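Local atomic coordinates of beta-lactamase (Sebaldella termitidis, PDB entry 6N1N), a protein that probably hydrolyses beta-lactams to substituted beta-amino acids, as expected of a class D beta-lactamase, a family linked to antibiotic resistance. Residues A[45-50]-A[196-201]; A[129-134]-A[138-143]; A[220-223]-A[227-230]. All coordinates share one frame; numbering follows the deposited sequence.

Interaction 1. Residues A[45-50]-A[196-201]; sequences IRRLPA and GAENII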
loop_
_atom_site.group_PDB
_atom_site.type_symbol
_atom_site.label_atom_id
_atom_site.label_comp_id
_atom_site.label_asym_id
_atom_site.label_seq_id
_atom_site.Cartn_x
_atom_site.Cartn_y
_atom_site.Cartn_z
ATOM N N ILE A 45 9.902 -1.744 11.780
ATOM C CA ILE A 45 10.079 -0.298 11.891
ATOM C C ILE A 45 8.953 0.440 11.171
ATOM O O ILE A 45 8.711 0.227 9.976
ATOM C CB ILE A 45 11.455 0.107 11.340
ATOM C CG1 ILE A 45 12.578 -0.535 12.178
ATOM C CG2 ILE A 45 11.607 1.603 11.330
ATOM C CD1 ILE A 45 13.951 -0.368 11.575
ATOM N N ARG A 46 8.290 1.352 11.900
ATOM C CA ARG A 46 7.185 2.117 11.337
ATOM C C ARG A 46 7.685 3.345 10.591
ATOM O O ARG A 46 8.598 4.041 11.054
ATOM C CB ARG A 46 6.232 2.566 12.441
ATOM C CG ARG A 46 5.450 1.428 13.077
ATOM C CD ARG A 46 4.535 1.936 14.163
ATOM N NE ARG A 46 3.643 0.912 14.696
ATOM C CZ ARG A 46 3.115 0.933 15.911
ATOM N NH1 ARG A 46 3.377 1.922 16.768
ATOM N NH2 ARG A 46 2.310 -0.040 16.282
ATOM N N ARG A 47 7.062 3.617 9.431
ATOM C CA ARG A 47 7.290 4.848 8.679
ATOM C C ARG A 47 5.959 5.315 8.101
ATOM O O ARG A 47 4.996 4.547 8.040
ATOM C CB ARG A 47 8.320 4.669 7.566
ATOM C CG ARG A 47 9.686 4.264 8.106
ATOM C CD ARG A 47 10.728 4.442 7.088
ATOM N NE ARG A 47 12.079 4.133 7.553
ATOM C CZ ARG A 47 12.957 5.027 8.001
ATOM N NH1 ARG A 47 12.646 6.313 8.093
ATOM N NH2 ARG A 47 14.172 4.628 8.355
ATOM N N LEU A 48 5.909 6.581 7.639
ATOM C CA LEU A 48 4.670 7.105 7.081
ATOM C C LEU A 48 4.205 6.219 5.923
ATOM O O LEU A 48 5.032 5.693 5.165
ATOM C CB LEU A 48 4.816 8.559 6.601
ATOM C CG LEU A 48 5.391 8.885 5.209
ATOM C CD1 LEU A 48 5.179 10.390 4.939
ATOM C CD2 LEU A 48 6.840 8.533 5.141
ATOM N N PRO A 49 2.888 5.990 5.798
ATOM C CA PRO A 49 2.388 5.138 4.703
ATOM C C PRO A 49 2.357 5.808 3.344
ATOM O O PRO A 49 2.368 5.103 2.320
ATOM C CB PRO A 49 0.966 4.806 5.145
ATOM C CG PRO A 49 0.576 5.985 6.022
ATOM C CD PRO A 49 1.828 6.285 6.783
ATOM N N ALA A 50 2.286 7.132 3.308
ATOM C CA ALA A 50 2.094 7.876 2.071
ATOM C C ALA A 50 0.951 7.259 1.275
ATOM O O ALA A 50 -0.068 6.923 1.861
ATOM C CB ALA A 50 3.402 7.953 1.296
ATOM N N GLY A 196 13.205 12.920 7.397
ATOM C CA GLY A 196 14.582 13.388 7.574
ATOM C C GLY A 196 15.319 13.378 6.252
ATOM O O GLY A 196 14.891 13.987 5.277
ATOM N N ALA A 197 16.449 12.654 6.192
ATOM C CA ALA A 197 17.260 12.573 4.990
ATOM C C ALA A 197 16.982 11.322 4.189
ATOM O O ALA A 197 17.674 11.072 3.195
ATOM C CB ALA A 197 18.746 12.613 5.358
ATOM N N GLU A 198 16.010 10.519 4.611
ATOM C CA GLU A 198 15.745 9.226 4.010
ATOM C C GLU A 198 14.464 9.271 3.185
ATOM O O GLU A 198 13.381 9.535 3.720
ATOM C CB GLU A 198 15.649 8.160 5.096
ATOM C CG GLU A 198 16.944 8.005 5.881
ATOM C CD GLU A 198 16.870 6.894 6.876
ATOM O OE1 GLU A 198 15.981 6.930 7.758
ATOM O OE2 GLU A 198 17.692 5.972 6.763
ATOM N N ASN A 199 14.591 8.996 1.889
ATOM C CA ASN A 199 13.425 8.777 1.041
ATOM C C ASN A 199 12.886 7.369 1.274
ATOM O O ASN A 199 13.648 6.407 1.334
ATOM C CB ASN A 199 13.792 8.941 -0.428
ATOM C CG ASN A 199 14.275 10.346 -0.753
ATOM O OD1 ASN A 199 13.640 11.315 -0.400
ATOM N ND2 ASN A 199 15.403 10.443 -1.439
ATOM N N ILE A 200 11.565 7.270 1.392
ATOM C CA ILE A 200 10.855 6.050 1.735
ATOM C C ILE A 200 9.983 5.679 0.531
ATOM O O ILE A 200 9.100 6.447 0.146
ATOM C CB ILE A 200 9.982 6.228 2.993
ATOM C CG1 ILE A 200 10.743 6.888 4.148
ATOM C CG2 ILE A 200 9.341 4.879 3.394
ATOM C CD1 ILE A 200 11.939 6.173 4.581
ATOM N N ILE A 201 10.220 4.502 -0.044
ATOM C CA ILE A 201 9.503 4.068 -1.231
ATOM C C ILE A 201 8.879 2.709 -0.939
ATOM O O ILE A 201 9.592 1.708 -0.793
ATOM C CB ILE A 201 10.415 4.014 -2.472
ATOM C CG1 ILE A 201 11.018 5.422 -2.712
ATOM C CG2 ILE A 201 9.651 3.504 -3.659
ATOM C CD1 ILE A 201 12.093 5.448 -3.797
HETATM O O HOH W 1 14.417 9.038 8.627
#
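Arg-47 lays the aliphatic part of its side chain and one face of its guanidinium over the end of Ile-200, the two side chains crossing at about a right angle. The closest carbon pair is CD of Arg-47 and CD1 of Ile-200, 3.3 Å apart, a tight contact, and the same methyl sits over the guanidinium face, 3.6 Å from NH1 of Arg-47. The arginine chain is extended from CG to NE (chi3 177°), which carries the charged group past the isoleucine to Glu-198. There NH2 of Arg-47 donates to OE1 of Glu-198 at 3.0 Å in a salt bridge that is bent, with an N-H...O angle of 134°. The planes of guanidinium and carboxylate stand 73° apart, and OE1 is met from above its carboxylate plane, so this is not the flat, two-pronged pairing of the two groups. A water lying in the guanidinium plane, at its edge, bridges the two groups a second time, accepting from NH1 of Arg-47 and donating to OE1 of Glu-198 at 2.8 Å. Leu-48 adds a looser apolar touch, its CD2 lying 4.4 Å from CG1 of Ile-200. Glu-195, just ahead of 196-201, takes a second salt bridge from NH1 of Arg-47 and also accepts the backbone N-H of Leu-48. The loop 45-50, which runs toward the predicted acyl-ester serine, Ser-51, is thereby joined to the start of strand 198-209 by charge, water and apolar packing together. With carboxylates at two of its nitrogens and a hydrocarbon surface against one face, the guanidinium is restricted in both position and rotation, and the two acidic groups probably offset the charge of this partly exposed arginine, the water sharing OE1 of Glu-198.

Interaction 2. Residues A[129-134]-A[138-143]; sequences IVSEKK and WIDRSL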
loop_
_atom_site.group_PDB
_atom_site.type_symbol
_atom_site.label_atom_id
_atom_site.label_comp_id
_atom_site.label_asym_id
_atom_site.label_seq_id
_atom_site.Cartn_x
_atom_site.Cartn_y
_atom_site.Cartn_z
ATOM N N ILE A 129 -2.142 7.068 14.665
ATOM C CA ILE A 129 -2.110 8.505 14.964
ATOM C C ILE A 129 -2.723 9.316 13.820
ATOM O O ILE A 129 -2.345 9.153 12.656
ATOM C CB ILE A 129 -0.668 8.984 15.228
ATOM C CG1 ILE A 129 0.040 8.182 16.319
ATOM C CG2 ILE A 129 -0.664 10.493 15.576
ATOM C CD1 ILE A 129 -0.559 8.264 17.658
ATOM N N VAL A 130 -3.633 10.225 14.167
ATOM C CA VAL A 130 -4.178 11.250 13.268
ATOM C C VAL A 130 -3.796 12.609 13.845
ATOM O O VAL A 130 -4.214 12.943 14.957
ATOM C CB VAL A 130 -5.705 11.127 13.144
ATOM C CG1 VAL A 130 -6.295 12.207 12.264
ATOM C CG2 VAL A 130 -6.091 9.726 12.621
ATOM N N SER A 131 -3.003 13.385 13.095
ATOM C CA SER A 131 -2.626 14.743 13.478
ATOM C C SER A 131 -3.830 15.680 13.363
ATOM O O SER A 131 -4.960 15.269 13.100
ATOM C CB SER A 131 -1.491 15.247 12.599
ATOM O OG SER A 131 -1.971 15.356 11.270
ATOM N N GLU A 132 -3.580 16.986 13.526
ATOM C CA GLU A 132 -4.630 17.969 13.293
ATOM C C GLU A 132 -4.888 18.171 11.805
ATOM O O GLU A 132 -5.878 18.824 11.449
ATOM C CB GLU A 132 -4.262 19.300 13.965
ATOM C CG GLU A 132 -3.259 20.176 13.231
ATOM C CD GLU A 132 -1.843 19.643 13.191
ATOM O OE1 GLU A 132 -1.560 18.559 13.745
ATOM O OE2 GLU A 132 -1.002 20.336 12.585
ATOM N N LYS A 133 -4.036 17.611 10.944
ATOM C CA LYS A 133 -4.160 17.741 9.487
ATOM C C LYS A 133 -5.024 16.569 9.034
ATOM O O LYS A 133 -4.543 15.549 8.536
ATOM C CB LYS A 133 -2.796 17.723 8.803
ATOM C CG LYS A 133 -1.771 18.761 9.284
ATOM C CD LYS A 133 -0.371 18.441 8.740
ATOM C CE LYS A 133 0.751 18.803 9.722
ATOM N NZ LYS A 133 1.483 17.606 10.278
ATOM N N LYS A 134 -6.319 16.688 9.266
ATOM C CA LYS A 134 -7.127 15.479 9.230
ATOM C C LYS A 134 -7.458 15.050 7.809
ATOM O O LYS A 134 -8.039 13.980 7.632
ATOM C CB LYS A 134 -8.391 15.662 10.081
ATOM C CG LYS A 134 -9.603 16.256 9.400
ATOM C CD LYS A 134 -10.815 15.388 9.717
ATOM C CE LYS A 134 -12.094 16.020 9.232
ATOM N NZ LYS A 134 -12.131 16.029 7.751
ATOM N N TRP A 138 -1.829 10.911 6.483
ATOM C CA TRP A 138 -1.094 9.780 5.955
ATOM C C TRP A 138 0.144 10.196 5.184
ATOM O O TRP A 138 0.933 9.320 4.813
ATOM C CB TRP A 138 -2.015 8.914 5.088
ATOM C CG TRP A 138 -2.622 9.597 3.937
ATOM C CD1 TRP A 138 -2.134 9.617 2.670
ATOM C CD2 TRP A 138 -3.861 10.320 3.903
ATOM N NE1 TRP A 138 -2.981 10.300 1.840
ATOM C CE2 TRP A 138 -4.036 10.773 2.570
ATOM C CE3 TRP A 138 -4.829 10.642 4.858
ATOM C CZ2 TRP A 138 -5.147 11.517 2.170
ATOM C CZ3 TRP A 138 -5.921 11.409 4.456
ATOM C CH2 TRP A 138 -6.071 11.825 3.122
ATOM N N ILE A 139 0.364 11.503 4.996
ATOM C CA ILE A 139 1.550 12.012 4.313
ATOM C C ILE A 139 2.371 12.976 5.166
ATOM O O ILE A 139 3.423 13.428 4.711
ATOM C CB ILE A 139 1.203 12.677 2.964
ATOM C CG1 ILE A 139 0.154 13.766 3.132
ATOM C CG2 ILE A 139 0.687 11.666 1.958
ATOM C CD1 ILE A 139 -0.061 14.605 1.875
ATOM N N ASP A 140 1.953 13.278 6.394
ATOM C CA ASP A 140 2.625 14.295 7.205
ATOM C C ASP A 140 3.523 13.737 8.314
ATOM O O ASP A 140 4.031 14.514 9.144
ATOM C CB ASP A 140 1.592 15.257 7.792
ATOM C CG ASP A 140 0.769 14.661 8.931
ATOM O OD1 ASP A 140 0.844 13.444 9.204
ATOM O OD2 ASP A 140 0.044 15.452 9.575
ATOM N N ARG A 141 3.741 12.424 8.341
ATOM C CA ARG A 141 4.612 11.711 9.285
ATOM C C ARG A 141 3.955 11.471 10.646
ATOM O O ARG A 141 4.602 10.888 11.546
ATOM C CB ARG A 141 5.963 12.431 9.465
ATOM C CG ARG A 141 6.578 12.861 8.130
ATOM C CD ARG A 141 8.018 13.346 8.229
ATOM N NE ARG A 141 8.189 14.498 9.113
ATOM C CZ ARG A 141 7.818 15.742 8.821
ATOM N NH1 ARG A 141 7.225 16.019 7.665
ATOM N NH2 ARG A 141 8.033 16.714 9.699
ATOM N N SER A 142 2.691 11.848 10.835
ATOM C CA SER A 142 2.001 11.533 12.086
ATOM C C SER A 142 1.700 10.048 12.113
ATOM O O SER A 142 2.243 9.297 12.948
ATOM C CB SER A 142 0.732 12.377 12.240
ATOM O OG SER A 142 -0.214 12.174 11.210
ATOM N N LEU A 143 0.843 9.589 11.212
ATOM C CA LEU A 143 0.561 8.167 11.056
ATOM C C LEU A 143 1.771 7.422 10.503
ATOM O O LEU A 143 2.414 7.853 9.542
ATOM C CB LEU A 143 -0.643 7.977 10.131
ATOM C CG LEU A 143 -1.104 6.533 9.886
ATOM C CD1 LEU A 143 -1.539 5.867 11.187
ATOM C CD2 LEU A 143 -2.280 6.490 8.926
#
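An Asx turn and an ST turn face each other within the long loop between helices 113-122 and 147-159, and the carboxylate of Asp-140 joins them. OD2 of Asp-140 accepts from OG of Ser-131 at 2.6 Å through the syn lone pair, and from NZ of Lys-133 at 2.7 Å, the ammonium standing above the carboxylate plane. Lys-133 approaches from the opposite direction to Asp-140, and bends at chi3 (-145°) and chi4 (112°) bring NZ back onto the oxygen. OD1 of Asp-140 serves its own segment: OG of Ser-142 reaches its syn lone pair at 2.6 Å, and N of Ser-142 closes the Asx turn at 2.9 Å. Four donors thus grip one carboxylate and fix its rotation. OG of Ser-131 in turn accepts from N of Lys-133 at 3.1 Å, which makes the ST turn. Where the two backbones come closest, CB of Leu-143 lies 3.3 Å from O of Ile-129. NE1 of Trp-138 hydrogen-bonds to the carboxylated lysine at position 54, a familiar feature of class D active sites. The contact lies at the surface, but its flanks reach inward, Val-130 packing on helix 113-122 and Trp-138 on helix 101-108.

Interaction 3. Residues A[220-223]-A[227-230]; sequences IINA and RNSY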
loop_
_atom_site.group_PDB
_atom_site.type_symbol
_atom_site.label_atom_id
_atom_site.label_comp_id
_atom_site.label_asym_id
_atom_site.label_seq_id
_atom_site.Cartn_x
_atom_site.Cartn_y
_atom_site.Cartn_z
ATOM N N ILE A 220 11.761 0.572 0.351
ATOM C CA ILE A 220 13.095 1.001 -0.012
ATOM C C ILE A 220 13.427 2.249 0.775
ATOM O O ILE A 220 12.602 3.171 0.875
ATOM C CB ILE A 220 13.165 1.280 -1.523
ATOM C CG1 ILE A 220 12.919 -0.029 -2.281
ATOM C CG2 ILE A 220 14.481 1.948 -1.915
ATOM C CD1 ILE A 220 12.615 0.184 -3.737
ATOM N N ILE A 221 14.628 2.275 1.338
ATOM C CA ILE A 221 15.179 3.462 1.968
ATOM C C ILE A 221 16.311 3.942 1.076
ATOM O O ILE A 221 17.204 3.166 0.729
ATOM C CB ILE A 221 15.691 3.185 3.390
ATOM C CG1 ILE A 221 14.605 2.536 4.241
ATOM C CG2 ILE A 221 16.226 4.475 4.014
ATOM C CD1 ILE A 221 13.361 3.380 4.407
ATOM N N ASN A 222 16.255 5.199 0.686
ATOM C CA ASN A 222 17.223 5.743 -0.244
ATOM C C ASN A 222 17.634 7.112 0.251
ATOM O O ASN A 222 16.782 7.984 0.438
ATOM C CB ASN A 222 16.638 5.845 -1.643
ATOM C CG ASN A 222 17.541 6.574 -2.573
ATOM O OD1 ASN A 222 18.752 6.285 -2.638
ATOM N ND2 ASN A 222 16.988 7.538 -3.294
ATOM N N ALA A 223 18.937 7.296 0.445
ATOM C CA ALA A 223 19.493 8.595 0.778
ATOM C C ALA A 223 19.922 9.395 -0.448
ATOM O O ALA A 223 20.137 10.607 -0.329
ATOM C CB ALA A 223 20.690 8.415 1.712
ATOM N N ARG A 227 19.411 9.152 -7.327
ATOM C CA ARG A 227 18.912 7.824 -7.666
ATOM C C ARG A 227 17.426 7.631 -7.384
ATOM O O ARG A 227 16.868 6.586 -7.738
ATOM C CB ARG A 227 19.726 6.753 -6.930
ATOM C CG ARG A 227 21.100 6.517 -7.547
ATOM C CD ARG A 227 21.679 5.173 -7.123
ATOM N NE ARG A 227 21.819 5.096 -5.674
ATOM C CZ ARG A 227 22.930 5.401 -5.006
ATOM N NH1 ARG A 227 22.951 5.315 -3.681
ATOM N NH2 ARG A 227 24.016 5.786 -5.658
ATOM N N ASN A 228 16.751 8.627 -6.820
ATOM C CA ASN A 228 15.400 8.386 -6.324
ATOM C C ASN A 228 14.414 8.145 -7.470
ATOM O O ASN A 228 13.541 7.280 -7.365
ATOM C CB ASN A 228 14.950 9.554 -5.452
ATOM C CG ASN A 228 13.836 9.165 -4.503
ATOM O OD1 ASN A 228 14.053 8.420 -3.556
ATOM N ND2 ASN A 228 12.638 9.631 -4.789
ATOM N N SER A 229 14.525 8.894 -8.560
ATOM C CA SER A 229 13.556 8.737 -9.639
ATOM C C SER A 229 13.648 7.354 -10.261
ATOM O O SER A 229 12.628 6.743 -10.578
ATOM C CB SER A 229 13.761 9.818 -10.698
ATOM O OG SER A 229 13.386 11.075 -10.169
ATOM N N TYR A 230 14.864 6.840 -10.439
ATOM C CA TYR A 230 15.016 5.468 -10.911
ATOM C C TYR A 230 14.322 4.486 -9.977
ATOM O O TYR A 230 13.607 3.571 -10.419
ATOM C CB TYR A 230 16.489 5.117 -11.028
ATOM C CG TYR A 230 16.679 3.676 -11.389
ATOM C CD1 TYR A 230 16.443 3.245 -12.681
ATOM C CD2 TYR A 230 17.048 2.749 -10.437
ATOM C CE1 TYR A 230 16.606 1.949 -13.025
ATOM C CE2 TYR A 230 17.204 1.410 -10.772
ATOM C CZ TYR A 230 16.980 1.031 -12.077
ATOM O OH TYR A 230 17.114 -0.280 -12.490
#
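Arg-227 comes first and touches Asn-222 only loosely: its CB lies 4.4 Å from OD1 of Asn-222, and its carbonyl carbon C lies 4.1 Å from ND2 of Asn-222. Its backbone N is held by OG of Ser-224 in the connecting loop. Asn-228 follows, at the start of the helix, and accepts the one hydrogen bond across the two segments. OD1 of Asn-228 takes it from ND2 of Asn-222 at 3.1 Å, with a nearly straight N-H...O angle of 163°. The donor arrives in the carbonyl plane on a lone pair, and the two amide planes are only 12° apart, so the pair is almost coplanar. With chi1 at 172°, Asn-222 holds its amide opposite the backbone N and across toward the helix start, where ND2 also comes within 3.5 Å of CA of Asn-228. The same ND2 has its stronger partner in O of Ser-224, so the amide links strand, loop and helix. This buried contact closes the tight connection from strand 212-222 to the C-terminal helix 228-245, with Asn-228 also packing on Asn-199 and Ile-201 of the neighbouring strand 198-209, and Asn-222 on Leu-231 one turn into the helix.

Segments 196-201 and 220-223 lie on adjacent antiparallel strands of the central sheet, and the centres of interactions 1 and 3 are about 11 Å apart. Strand 198-209 pairs directly with strand 212-222 through N of Asn-199 to O of Asn-222 (2.8 Å), a probable hydrogen bond. Interaction 2 is nested along the chain inside the loop closed by interaction 1, its centre about 13 Å away; Pro-49 and Leu-48 pack there on Leu-143, Trp-138 and Ile-139. Interaction 3 follows both in sequence and stays about 12 Å, nearest atoms, from interaction 2. Segment 45-50, which precedes the predicted nucleophile Ser-51, therefore lies between the sheet and the loop bearing Trp-138, all within the range of the transpeptidase-type family.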